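Local coordinates for protein arylsulfatase (Pseudoalteromonas sp. MB47, PDB 7AJ0) that probably removes sulfate groups from the algal polysaccharide fucoidan as an exo-acting, calcium-binding sulfatase that assembles into a hexamer, at residues A[56-61]-A[265-270]; A[100-105]-A[323-328]; A[153-158]-A[246-251]; A[240-245]-A[299-304]. All blocks are in the same frame, centred on the assembly; numbering follows the deposited sequence.

Contact 1: residues A[56-61]-A[265-270]. With CA (calcium ion), chain G.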
loop_
_atom_site.group_PDB
_atom_site.type_symbol
_atom_site.label_atom_id
_atom_site.label_comp_id
_atom_site.label_asym_id
_atom_site.label_seq_id
_atom_site.Cartn_x
_atom_site.Cartn_y
_atom_site.Cartn_z
ATOM N N VAL A 56 -3.552 -42.475 12.801
ATOM C CA VAL A 56 -3.416 -41.156 12.197
ATOM C C VAL A 56 -3.617 -40.128 13.303
ATOM O O VAL A 56 -4.725 -39.971 13.823
ATOM C CB VAL A 56 -4.416 -40.947 11.052
ATOM C CG1 VAL A 56 -4.180 -39.597 10.387
ATOM C CG2 VAL A 56 -4.311 -42.074 10.038
ATOM N N LEU A 57 -2.540 -39.440 13.679
ATOM C CA LEU A 57 -2.602 -38.358 14.655
ATOM C C LEU A 57 -2.829 -37.057 13.893
ATOM O O LEU A 57 -1.927 -36.566 13.203
ATOM C CB LEU A 57 -1.325 -38.294 15.484
ATOM C CG LEU A 57 -1.009 -39.525 16.332
ATOM C CD1 LEU A 57 0.375 -39.403 16.951
ATOM C CD2 LEU A 57 -2.067 -39.715 17.404
ATOM N N LEU A 58 -4.029 -36.506 14.010
ATOM C CA LEU A 58 -4.449 -35.346 13.232
ATOM C C LEU A 58 -4.591 -34.164 14.182
ATOM O O LEU A 58 -5.555 -34.085 14.949
ATOM C CB LEU A 58 -5.754 -35.642 12.503
ATOM C CG LEU A 58 -6.210 -34.648 11.438
ATOM C CD1 LEU A 58 -5.216 -34.563 10.291
ATOM C CD2 LEU A 58 -7.585 -35.060 10.932
ATOM N N VAL A 59 -3.630 -33.254 14.133
ATOM C CA VAL A 59 -3.678 -32.031 14.925
ATOM C C VAL A 59 -4.415 -30.964 14.128
ATOM O O VAL A 59 -4.304 -30.896 12.899
ATOM C CB VAL A 59 -2.262 -31.566 15.309
ATOM C CG1 VAL A 59 -2.336 -30.412 16.296
ATOM C CG2 VAL A 59 -1.471 -32.722 15.895
ATOM N N ASP A 60 -5.167 -30.124 14.829
ATOM C CA ASP A 60 -6.013 -29.122 14.196
ATOM C C ASP A 60 -5.264 -27.801 14.083
ATOM O O ASP A 60 -4.721 -27.302 15.073
ATOM C CB ASP A 60 -7.303 -28.943 15.002
ATOM C CG ASP A 60 -8.396 -28.243 14.219
ATOM O OD1 ASP A 60 -8.165 -27.890 13.047
ATOM O OD2 ASP A 60 -9.495 -28.049 14.779
ATOM N N ASP A 61 -5.227 -27.248 12.868
ATOM C CA ASP A 61 -4.676 -25.914 12.621
ATOM C C ASP A 61 -3.219 -25.811 13.063
ATOM O O ASP A 61 -2.784 -24.789 13.596
ATOM C CB ASP A 61 -5.521 -24.838 13.308
ATOM C CG ASP A 61 -6.903 -24.699 12.697
ATOM O OD1 ASP A 61 -7.205 -25.438 11.740
ATOM O OD2 ASP A 61 -7.686 -23.847 13.167
ATOM N N ILE A 265 -8.273 -42.820 13.752
ATOM C CA ILE A 265 -7.971 -41.414 13.509
ATOM C C ILE A 265 -8.174 -40.700 14.844
ATOM O O ILE A 265 -9.306 -40.476 15.276
ATOM C CB ILE A 265 -8.847 -40.815 12.415
ATOM C CG1 ILE A 265 -8.523 -41.447 11.063
ATOM C CG2 ILE A 265 -8.655 -39.298 12.362
ATOM C CD1 ILE A 265 -9.484 -41.060 9.958
ATOM N N HIS A 266 -7.074 -40.339 15.504
ATOM C CA HIS A 266 -7.128 -39.536 16.720
ATOM C C HIS A 266 -7.050 -38.069 16.312
ATOM O O HIS A 266 -5.982 -37.578 15.932
ATOM C CB HIS A 266 -6.001 -39.895 17.677
ATOM C CG HIS A 266 -6.105 -39.206 19.001
ATOM N ND1 HIS A 266 -6.811 -39.734 20.062
ATOM C CD2 HIS A 266 -5.614 -38.019 19.430
ATOM C CE1 HIS A 266 -6.737 -38.909 21.091
ATOM N NE2 HIS A 266 -6.016 -37.861 20.733
ATOM N N SER A 267 -8.177 -37.374 16.394
ATOM C CA SER A 267 -8.332 -36.020 15.866
ATOM C C SER A 267 -8.364 -35.044 17.037
ATOM O O SER A 267 -9.421 -34.757 17.597
ATOM C CB SER A 267 -9.604 -35.941 15.010
ATOM O OG SER A 267 -9.864 -34.621 14.569
ATOM N N PHE A 268 -7.189 -34.530 17.400
ATOM C CA PHE A 268 -7.104 -33.565 18.483
ATOM C C PHE A 268 -8.074 -32.413 18.252
ATOM O O PHE A 268 -8.307 -31.991 17.115
ATOM C CB PHE A 268 -5.690 -32.986 18.600
ATOM C CG PHE A 268 -4.642 -33.980 18.992
ATOM C CD1 PHE A 268 -4.370 -34.229 20.324
ATOM C CD2 PHE A 268 -3.902 -34.641 18.028
ATOM C CE1 PHE A 268 -3.396 -35.132 20.688
ATOM C CE2 PHE A 268 -2.926 -35.547 18.387
ATOM C CZ PHE A 268 -2.672 -35.790 19.719
ATOM N N SER A 269 -8.637 -31.894 19.344
ATOM C CA SER A 269 -9.322 -30.610 19.265
ATOM C C SER A 269 -8.316 -29.471 19.146
ATOM O O SER A 269 -8.551 -28.494 18.426
ATOM C CB SER A 269 -10.212 -30.400 20.485
ATOM O OG SER A 269 -10.768 -29.094 20.476
ATOM N N LYS A 270 -7.193 -29.576 19.847
ATOM C CA LYS A 270 -6.134 -28.583 19.724
ATOM C C LYS A 270 -5.509 -28.656 18.335
ATOM O O LYS A 270 -5.502 -29.713 17.699
ATOM C CB LYS A 270 -5.081 -28.808 20.805
ATOM C CG LYS A 270 -5.563 -28.456 22.200
ATOM C CD LYS A 270 -4.779 -29.199 23.270
ATOM C CE LYS A 270 -5.257 -28.810 24.664
ATOM N NZ LYS A 270 -6.715 -29.063 24.861
HETATM CA CA CA G . -8.409 -27.207 10.995
HETATM O O HOH W 1 -7.747 -32.678 14.560
#

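Contact 2: residues A[100-105]-A[323-328]. With CA (calcium ion), chain G.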
loop_
_atom_site.group_PDB
_atom_site.type_symbol
_atom_site.label_atom_id
_atom_site.label_comp_id
_atom_site.label_asym_id
_atom_site.label_seq_id
_atom_site.Cartn_x
_atom_site.Cartn_y
_atom_site.Cartn_z
ATOM N N PRO A 100 -7.298 -26.016 2.396
ATOM C CA PRO A 100 -7.101 -24.762 3.139
ATOM C C PRO A 100 -7.950 -24.607 4.394
ATOM O O PRO A 100 -7.670 -23.696 5.184
ATOM C CB PRO A 100 -7.467 -23.678 2.105
ATOM C CG PRO A 100 -7.447 -24.367 0.781
ATOM C CD PRO A 100 -7.876 -25.775 1.063
ATOM N N THR A 101 -8.965 -25.445 4.615
ATOM C CA THR A 101 -9.856 -25.276 5.755
ATOM C C THR A 101 -10.234 -26.633 6.338
ATOM O O THR A 101 -9.993 -27.682 5.738
ATOM C CB THR A 101 -11.118 -24.489 5.364
ATOM O OG1 THR A 101 -11.707 -25.073 4.195
ATOM C CG2 THR A 101 -10.771 -23.036 5.077
ATOM N N CYS A 102 -10.855 -26.589 7.523
ATOM C CA CYS A 102 -11.028 -27.787 8.340
ATOM C C CYS A 102 -11.887 -28.831 7.637
ATOM O O CYS A 102 -11.441 -29.957 7.386
ATOM C CB CYS A 102 -11.662 -27.414 9.685
ATOM S SG CYS A 102 -10.745 -26.228 10.682
ATOM N N THR A 103 -13.139 -28.481 7.339
ATOM C CA THR A 103 -14.069 -29.455 6.778
ATOM C C THR A 103 -13.546 -30.033 5.471
ATOM O O THR A 103 -13.724 -31.226 5.195
ATOM C CB THR A 103 -15.438 -28.806 6.559
ATOM O OG1 THR A 103 -15.953 -28.338 7.811
ATOM C CG2 THR A 103 -16.413 -29.801 5.945
ATOM N N SER A 104 -12.898 -29.202 4.653
ATOM C CA SER A 104 -12.418 -29.664 3.356
ATOM C C SER A 104 -11.285 -30.671 3.509
ATOM O O SER A 104 -11.249 -31.683 2.798
ATOM C CB SER A 104 -11.971 -28.469 2.515
ATOM O OG SER A 104 -13.088 -27.704 2.094
ATOM N N SER A 105 -10.359 -30.417 4.434
ATOM C CA SER A 105 -9.244 -31.335 4.636
ATOM C C SER A 105 -9.700 -32.644 5.270
ATOM O O SER A 105 -9.175 -33.713 4.944
ATOM C CB SER A 105 -8.178 -30.674 5.509
ATOM O OG SER A 105 -7.483 -29.674 4.794
ATOM N N THR A 323 0.100 -35.590 11.385
ATOM C CA THR A 323 -0.129 -34.569 10.372
ATOM C C THR A 323 -1.127 -33.548 10.902
ATOM O O THR A 323 -1.628 -33.657 12.024
ATOM C CB THR A 323 -0.617 -35.202 9.061
ATOM O OG1 THR A 323 -0.683 -34.205 8.034
ATOM C CG2 THR A 323 -1.995 -35.820 9.236
ATOM N N SER A 324 -1.404 -32.545 10.078
ATOM C CA SER A 324 -2.359 -31.491 10.375
ATOM C C SER A 324 -3.428 -31.467 9.291
ATOM O O SER A 324 -3.289 -32.088 8.234
ATOM C CB SER A 324 -1.658 -30.130 10.467
ATOM O OG SER A 324 -2.598 -29.083 10.616
ATOM N N ASP A 325 -4.512 -30.741 9.559
ATOM C CA ASP A 325 -5.581 -30.609 8.579
ATOM C C ASP A 325 -5.501 -29.316 7.775
ATOM O O ASP A 325 -6.087 -29.247 6.691
ATOM C CB ASP A 325 -6.951 -30.706 9.262
ATOM C CG ASP A 325 -7.328 -29.449 10.015
ATOM O OD1 ASP A 325 -6.429 -28.759 10.544
ATOM O OD2 ASP A 325 -8.541 -29.159 10.076
ATOM N N ASN A 326 -4.789 -28.308 8.261
ATOM C CA ASN A 326 -4.553 -27.089 7.493
ATOM C C ASN A 326 -3.518 -26.255 8.240
ATOM O O ASN A 326 -3.048 -26.632 9.318
ATOM C CB ASN A 326 -5.849 -26.310 7.259
ATOM C CG ASN A 326 -6.642 -26.104 8.530
ATOM O OD1 ASN A 326 -7.686 -26.725 8.732
ATOM N ND2 ASN A 326 -6.146 -25.232 9.401
ATOM N N GLY A 327 -3.162 -25.115 7.650
ATOM C CA GLY A 327 -2.154 -24.255 8.218
ATOM C C GLY A 327 -2.671 -23.460 9.395
ATOM O O GLY A 327 -3.831 -23.575 9.814
ATOM N N PRO A 328 -1.801 -22.613 9.936
ATOM C CA PRO A 328 -2.152 -21.885 11.162
ATOM C C PRO A 328 -3.290 -20.903 10.937
ATOM O O PRO A 328 -3.385 -20.259 9.889
ATOM C CB PRO A 328 -0.852 -21.157 11.531
ATOM C CG PRO A 328 -0.142 -20.983 10.226
ATOM C CD PRO A 328 -0.494 -22.195 9.389
HETATM CA CA CA G . -8.409 -27.207 10.995
#

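Contact 3: residues A[153-158]-A[246-251]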
loop_
_atom_site.group_PDB
_atom_site.type_symbol
_atom_site.label_atom_id
_atom_site.label_comp_id
_atom_site.label_asym_id
_atom_site.label_seq_id
_atom_site.Cartn_x
_atom_site.Cartn_y
_atom_site.Cartn_z
ATOM N N ALA A 153 -12.265 -46.492 14.078
ATOM C CA ALA A 153 -12.778 -45.471 14.974
ATOM C C ALA A 153 -12.216 -44.110 14.603
ATOM O O ALA A 153 -11.086 -43.993 14.124
ATOM C CB ALA A 153 -12.433 -45.784 16.438
ATOM N N LEU A 154 -13.030 -43.083 14.824
ATOM C CA LEU A 154 -12.585 -41.696 14.814
ATOM C C LEU A 154 -12.874 -41.130 16.196
ATOM O O LEU A 154 -14.025 -41.144 16.645
ATOM C CB LEU A 154 -13.287 -40.881 13.733
ATOM C CG LEU A 154 -12.709 -39.477 13.529
ATOM C CD1 LEU A 154 -12.783 -39.087 12.061
ATOM C CD2 LEU A 154 -13.425 -38.449 14.392
ATOM N N ILE A 155 -11.834 -40.654 16.870
ATOM C CA ILE A 155 -11.944 -40.123 18.221
ATOM C C ILE A 155 -11.424 -38.694 18.192
ATOM O O ILE A 155 -10.228 -38.465 17.975
ATOM C CB ILE A 155 -11.181 -40.980 19.241
ATOM C CG1 ILE A 155 -11.877 -42.339 19.379
ATOM C CG2 ILE A 155 -11.088 -40.260 20.574
ATOM C CD1 ILE A 155 -11.185 -43.312 20.308
ATOM N N GLY A 156 -12.324 -37.735 18.395
ATOM C CA GLY A 156 -11.950 -36.336 18.413
ATOM C C GLY A 156 -12.817 -35.468 17.525
ATOM O O GLY A 156 -14.027 -35.684 17.416
ATOM N N LYS A 157 -12.201 -34.485 16.877
ATOM C CA LYS A 157 -12.955 -33.536 16.070
ATOM C C LYS A 157 -13.407 -34.174 14.761
ATOM O O LYS A 157 -12.638 -34.861 14.084
ATOM C CB LYS A 157 -12.101 -32.299 15.789
ATOM C CG LYS A 157 -12.752 -31.287 14.862
ATOM C CD LYS A 157 -11.771 -30.185 14.477
ATOM C CE LYS A 157 -12.293 -29.376 13.304
ATOM N NZ LYS A 157 -11.280 -28.420 12.782
ATOM N N TRP A 158 -14.669 -33.931 14.402
ATOM C CA TRP A 158 -15.227 -34.402 13.138
ATOM C C TRP A 158 -15.306 -33.244 12.152
ATOM O O TRP A 158 -14.449 -33.111 11.272
ATOM C CB TRP A 158 -16.604 -35.016 13.366
ATOM C CG TRP A 158 -17.257 -35.594 12.145
ATOM C CD1 TRP A 158 -18.552 -35.416 11.755
ATOM C CD2 TRP A 158 -16.655 -36.444 11.159
ATOM N NE1 TRP A 158 -18.797 -36.106 10.592
ATOM C CE2 TRP A 158 -17.650 -36.745 10.207
ATOM C CE3 TRP A 158 -15.375 -36.983 10.992
ATOM C CZ2 TRP A 158 -17.401 -37.556 9.103
ATOM C CZ3 TRP A 158 -15.133 -37.788 9.895
ATOM C CH2 TRP A 158 -16.141 -38.065 8.964
ATOM N N ASP A 246 -8.060 -40.672 26.710
ATOM C CA ASP A 246 -8.548 -41.838 27.436
ATOM C C ASP A 246 -9.341 -42.768 26.525
ATOM O O ASP A 246 -9.210 -43.994 26.611
ATOM C CB ASP A 246 -9.411 -41.396 28.620
ATOM C CG ASP A 246 -8.604 -40.730 29.721
ATOM O OD1 ASP A 246 -7.376 -40.953 29.784
ATOM O OD2 ASP A 246 -9.203 -39.990 30.532
ATOM N N GLU A 247 -10.173 -42.204 25.646
ATOM C CA GLU A 247 -11.013 -43.037 24.791
ATOM C C GLU A 247 -10.189 -43.765 23.736
ATOM O O GLU A 247 -10.478 -44.921 23.406
ATOM C CB GLU A 247 -12.100 -42.187 24.135
ATOM C CG GLU A 247 -13.224 -41.788 25.079
ATOM C CD GLU A 247 -14.073 -42.971 25.516
ATOM O OE1 GLU A 247 -14.176 -43.952 24.748
ATOM O OE2 GLU A 247 -14.636 -42.919 26.631
ATOM N N SER A 248 -9.163 -43.107 23.188
ATOM C CA SER A 248 -8.288 -43.788 22.239
ATOM C C SER A 248 -7.486 -44.893 22.915
ATOM O O SER A 248 -7.208 -45.925 22.294
ATOM C CB SER A 248 -7.348 -42.786 21.572
ATOM O OG SER A 248 -8.026 -42.047 20.572
ATOM N N VAL A 249 -7.104 -44.697 24.178
ATOM C CA VAL A 249 -6.426 -45.757 24.919
ATOM C C VAL A 249 -7.357 -46.952 25.091
ATOM O O VAL A 249 -6.975 -48.100 24.840
ATOM C CB VAL A 249 -5.924 -45.228 26.273
ATOM C CG1 VAL A 249 -5.505 -46.383 27.173
ATOM C CG2 VAL A 249 -4.766 -44.262 26.070
ATOM N N LYS A 250 -8.596 -46.699 25.519
ATOM C CA LYS A 250 -9.558 -47.789 25.656
ATOM C C LYS A 250 -9.765 -48.508 24.327
ATOM O O LYS A 250 -9.845 -49.741 24.287
ATOM C CB LYS A 250 -10.888 -47.257 26.188
ATOM C CG LYS A 250 -10.849 -46.815 27.646
ATOM C CD LYS A 250 -12.219 -46.342 28.120
ATOM C CE LYS A 250 -12.182 -45.885 29.574
ATOM N NZ LYS A 250 -13.497 -45.352 30.040
ATOM N N PHE A 251 -9.839 -47.755 23.228
ATOM C CA PHE A 251 -10.100 -48.366 21.928
ATOM C C PHE A 251 -8.945 -49.260 21.493
ATOM O O PHE A 251 -9.156 -50.402 21.067
ATOM C CB PHE A 251 -10.361 -47.282 20.881
ATOM C CG PHE A 251 -10.651 -47.826 19.513
ATOM C CD1 PHE A 251 -11.912 -48.305 19.201
ATOM C CD2 PHE A 251 -9.662 -47.870 18.546
ATOM C CE1 PHE A 251 -12.182 -48.818 17.948
ATOM C CE2 PHE A 251 -9.926 -48.377 17.288
ATOM C CZ PHE A 251 -11.189 -48.851 16.988
#

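Contact 4: residues A[240-245]-A[299-304]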
loop_
_atom_site.group_PDB
_atom_site.type_symbol
_atom_site.label_atom_id
_atom_site.label_comp_id
_atom_site.label_asym_id
_atom_site.label_seq_id
_atom_site.Cartn_x
_atom_site.Cartn_y
_atom_site.Cartn_z
ATOM N N ILE A 240 -10.874 -31.642 27.474
ATOM C CA ILE A 240 -11.416 -32.278 26.275
ATOM C C ILE A 240 -10.406 -33.239 25.661
ATOM O O ILE A 240 -10.753 -34.366 25.289
ATOM C CB ILE A 240 -11.873 -31.197 25.277
ATOM C CG1 ILE A 240 -12.751 -31.803 24.182
ATOM C CG2 ILE A 240 -10.675 -30.483 24.651
ATOM C CD1 ILE A 240 -13.422 -30.760 23.309
ATOM N N ASP A 241 -9.142 -32.826 25.553
ATOM C CA ASP A 241 -8.140 -33.677 24.921
ATOM C C ASP A 241 -7.614 -34.762 25.851
ATOM O O ASP A 241 -7.040 -35.744 25.370
ATOM C CB ASP A 241 -6.982 -32.824 24.398
ATOM C CG ASP A 241 -7.208 -32.352 22.971
ATOM O OD1 ASP A 241 -7.300 -33.215 22.072
ATOM O OD2 ASP A 241 -7.317 -31.126 22.750
ATOM N N GLN A 242 -7.793 -34.609 27.165
ATOM C CA GLN A 242 -7.502 -35.708 28.079
ATOM C C GLN A 242 -8.569 -36.791 27.976
ATOM O O GLN A 242 -8.265 -37.987 28.062
ATOM C CB GLN A 242 -7.408 -35.192 29.514
ATOM C CG GLN A 242 -6.322 -34.152 29.737
ATOM C CD GLN A 242 -4.930 -34.692 29.476
ATOM O OE1 GLN A 242 -4.501 -35.666 30.096
ATOM N NE2 GLN A 242 -4.216 -34.061 28.548
ATOM N N VAL A 243 -9.828 -36.387 27.789
ATOM C CA VAL A 243 -10.908 -37.354 27.635
ATOM C C VAL A 243 -10.760 -38.115 26.326
ATOM O O VAL A 243 -10.963 -39.335 26.275
ATOM C CB VAL A 243 -12.271 -36.642 27.722
ATOM C CG1 VAL A 243 -13.398 -37.600 27.377
ATOM C CG2 VAL A 243 -12.461 -36.054 29.108
ATOM N N LEU A 244 -10.410 -37.413 25.246
ATOM C CA LEU A 244 -10.186 -38.085 23.971
ATOM C C LEU A 244 -9.024 -39.064 24.071
ATOM O O LEU A 244 -9.097 -40.184 23.556
ATOM C CB LEU A 244 -9.923 -37.056 22.874
ATOM C CG LEU A 244 -11.064 -36.086 22.572
ATOM C CD1 LEU A 244 -10.594 -34.992 21.625
ATOM C CD2 LEU A 244 -12.254 -36.821 21.986
ATOM N N ARG A 245 -7.939 -38.652 24.727
ATOM C CA ARG A 245 -6.810 -39.552 24.940
ATOM C C ARG A 245 -7.263 -40.821 25.649
ATOM O O ARG A 245 -6.917 -41.934 25.238
ATOM C CB ARG A 245 -5.724 -38.832 25.741
ATOM C CG ARG A 245 -4.433 -39.612 25.954
ATOM C CD ARG A 245 -4.487 -40.554 27.157
ATOM N NE ARG A 245 -5.218 -39.995 28.291
ATOM C CZ ARG A 245 -4.787 -38.994 29.051
ATOM N NH1 ARG A 245 -3.619 -38.419 28.804
ATOM N NH2 ARG A 245 -5.534 -38.561 30.056
ATOM N N ASP A 299 1.814 -32.833 22.414
ATOM C CA ASP A 299 3.030 -33.631 22.320
ATOM C C ASP A 299 3.064 -34.717 23.388
ATOM O O ASP A 299 3.545 -35.828 23.135
ATOM C CB ASP A 299 4.259 -32.729 22.437
ATOM C CG ASP A 299 5.560 -33.507 22.365
ATOM O OD1 ASP A 299 5.915 -33.963 21.258
ATOM O OD2 ASP A 299 6.222 -33.667 23.416
ATOM N N ASP A 300 2.564 -34.416 24.589
ATOM C CA ASP A 300 2.529 -35.425 25.643
ATOM C C ASP A 300 1.549 -36.540 25.302
ATOM O O ASP A 300 1.846 -37.721 25.511
ATOM C CB ASP A 300 2.160 -34.784 26.980
ATOM C CG ASP A 300 3.331 -34.071 27.631
ATOM O OD1 ASP A 300 4.450 -34.124 27.078
ATOM O OD2 ASP A 300 3.133 -33.460 28.701
ATOM N N ILE A 301 0.372 -36.185 24.783
ATOM C CA ILE A 301 -0.602 -37.202 24.399
ATOM C C ILE A 301 -0.037 -38.079 23.290
ATOM O O ILE A 301 -0.206 -39.304 23.301
ATOM C CB ILE A 301 -1.930 -36.539 23.992
ATOM C CG1 ILE A 301 -2.604 -35.933 25.227
ATOM C CG2 ILE A 301 -2.849 -37.542 23.315
ATOM C CD1 ILE A 301 -3.716 -34.948 24.913
ATOM N N THR A 302 0.653 -37.467 22.323
ATOM C CA THR A 302 1.320 -38.238 21.280
ATOM C C THR A 302 2.260 -39.278 21.881
ATOM O O THR A 302 2.250 -40.448 21.483
ATOM C CB THR A 302 2.091 -37.298 20.349
ATOM O OG1 THR A 302 1.171 -36.439 19.662
ATOM C CG2 THR A 302 2.912 -38.091 19.337
ATOM N N GLY A 303 3.082 -38.866 22.847
ATOM C CA GLY A 303 3.984 -39.805 23.484
ATOM C C GLY A 303 3.269 -40.884 24.270
ATOM O O GLY A 303 3.735 -42.027 24.322
ATOM N N GLU A 304 2.135 -40.545 24.887
ATOM C CA GLU A 304 1.380 -41.540 25.641
ATOM C C GLU A 304 0.809 -42.613 24.720
ATOM O O GLU A 304 0.810 -43.800 25.067
ATOM C CB GLU A 304 0.261 -40.858 26.431
ATOM C CG GLU A 304 0.745 -39.988 27.590
ATOM C CD GLU A 304 -0.303 -38.986 28.056
ATOM O OE1 GLU A 304 -1.479 -39.125 27.658
ATOM O OE2 GLU A 304 0.049 -38.053 28.814
HETATM O O HOH W 2 -1.695 -35.540 28.505
#

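Contact 1: residues A[56-61]-A[265-270]
The ring of Phe268 meets the strand 56-59 mainly with its CD2-CE2 side, which Val59 approaches obliquely through CG2, 3.8 Å from CD2 of Phe268. Leu57 CB and the carbonyl of Leu58 lie at the edge of this ring, while His266, two residues earlier in the same segment, covers one face: CG anti to the backbone N (chi1 -174°) carries the imidazole there, with CD2 above the ring centre. His266 CB packs against Leu57 CD2 at 3.9 Å, and its ND1 is hydrogen-bonded to Ser248 OG of helix 240-258. Leu57, His266 and the Phe268 ring thus share one side of the sheet, and Val56, Leu58, Ile265 and Ser267 the other, where Val56 CB faces Ile265 CG1.

Beneath these side chains the two strands run parallel. Leu58 N gives an almost straight bond to His266 O (2.9 Å, 177°), and where the strands end Asp60 N reaches Lys270 O at 2.9 Å. A water is hydrogen-bonded to Leu58 O, which takes only a weak bond from Phe268 N, and to Ser267 OG and Phe268 O; Ser267 OG also bonds Lys157 O. Beyond the strand end, Asp60 OD1 and Asp61 OD1 bind calcium, and Asp60 OD2 pairs with Lys157. The pair of strands lies inside the central sheet, with strand 318-324 beside 53-59, helix 290-311 over the Leu57 side and helix 102-111 against Leu58.

Contact 2: residues A[100-105]-A[323-328]
Metal coordination carries most of this contact: Cys102 SG, at the start of helix 102-111, and the side chains of Asp325 and Asn326, just past the end of strand 318-324, all bind one calcium ion. Asp325 grips it with both carboxylate oxygens, unevenly, OD2 at 2.2 Å from the calcium and OD1 at 2.6 Å. Asn326 offers OD1 at 2.4 Å from the ion, and Cys102 SG stands 2.5 Å from it. In both Asp325 and Asn326, CG lies between the backbone N and the carbonyl carbon (chi1 76° and 50°), which turns the two neighbouring side chains onto the same ion. Asp60 and Asp61 complete the shell.

This is the calcium site of the sulfatase family, which belongs to the alkaline phosphatase clan, gathered at the ends of strands of the central sheet. The sequence at 102-106 fits the Cys-X-Ser/Pro-X-Arg signature, whose cysteine is converted to formylglycine in active type I sulfatases; here the residue is modelled as cysteine and its sulfur binds the metal.

Hydrogen bonds steady the ligands. Asn326 ND2 donates to Gly327 O at 2.9 Å, in the carbonyl plane and nearly in the plane of its own amide, which helps fix the rotation that presents OD1 to the calcium. Asp325 OD2 also takes a bond from Arg106 NE.

Van der Waals contact fills in around the ion. Asp325 OD2 passes 3.3 Å from Cys102 CA, and Asn326 CB rests against the carbonyl of Pro100 at 3.8 Å from its O. At the outer edge, Thr101 packs on Thr463 of a neighbouring subunit.

Contact 3: residues A[153-158]-A[246-251]
Phe251 carries its ring anti to the backbone N (chi1 -180°), which swings it from helix 240-258 onto the strand so that one face receives the methyl of Ala153. Ile155 has CG1 anti to its carbonyl carbon (chi1 -68°) and a fully extended end, which sends CD1 forward onto the helix.

Ala153 CB stands 3.5 Å from the centroid of the Phe251 ring and 18° off the ring normal, a CH-pi contact. The methyl is displaced slightly toward the rim, nearest CZ and CE1. This is a close fit of a small residue under a flat aromatic group.

Two residues along the strand, Ile155 wedges between successive turns of the helix. Its CD1 lies 3.4 Å from Ser248 OG and also touches the carbonyl O of Glu247 and CB of Phe251, while CG2 packs against the same serine hydroxyl. The side chain of Glu247 crosses that of Ile155 at about a right angle and touches it through CB alone; its bent chain leads the carboxylate off to Tyr175. No hydrogen bond joins the segments. Ser248 OG, though hemmed in by the isoleucine, is satisfied by ND1 of His266, which anchors the helix to the adjoining strand.

Helix and strand run nearly antiparallel, their axes 9.3 Å apart, as a helix covering one face of an alpha/beta sheet. Strand 151-155 lies there between strands 175-177 and 262-267; Leu264 and Phe262 of the latter continue the apolar layer under Ser248 and Phe251.

Contact 4: residues A[240-245]-A[299-304]
Ile301 fills the tight, buried part of the contact, its side chain reaching across from helix 290-311 to helix 240-258. CD1 touches the backbone of the other helix, 3.4 Å from Asp241 O, and packs on Asp241 CB at 3.9 Å. The CG2 branch, anti to the backbone N, lies instead against the aliphatic part of Arg245, 3.7 Å from its CG. One side chain therefore spans a full turn of the opposite helix, with each branch meeting a different residue. The helices run almost parallel, 9° apart, but their axes are 11.0 Å from each other, so longer side chains must bridge the gap.

Outward from Ile301 the contact becomes polar and partly exposed. Arg245 and Glu304 cross at about a right angle and join in a salt bridge, NH1 to OE1 at 2.5 Å. The arginine comes to the syn side of OE1, 22° out of the carboxylate plane, and the guanidinium and carboxylate planes stand 40° apart, so the pairing uses one nitrogen and one oxygen and not a flat, two-pronged match. Bends at chi2 and chi3 fold the arginine back over its own helix, where Gln242 OE1 receives weak bonds from NH1 and NH2. A water accepts from Gln242 NE2 at 2.9 Å and donates to Glu304 OE2, adding a water-mediated link between the helices.

Gln242 NE2 also bonds Glu297, and Asp241 turns to Lys270. One short charged bond thus joins Arg245 to the other helix, and its partly exposed position probably spares the ion pair much of the cost of burial.

From the N terminus, strand 53-59 leads into 56-61, whose partner 265-270 comes 204 residues later, closing the long loop of contact 1. Helix 102-111 starts within that loop, but its partner 323-328 lies beyond it, so contacts 1 and 2 cross; they meet at the calcium and through neighbouring strands. Contact 3 is nested inside both loops and joins strand 151-155 to helix 240-258. Contact 4 starts on the same helix, crosses contacts 1 and 3, and nests within contact 2, bringing in helix 290-311. Ile155 of contact 3 packs through CG2 on Leu244 O of contact 4, while Phe268 of contact 1 packs on Asp241 and Ile301 of contact 4.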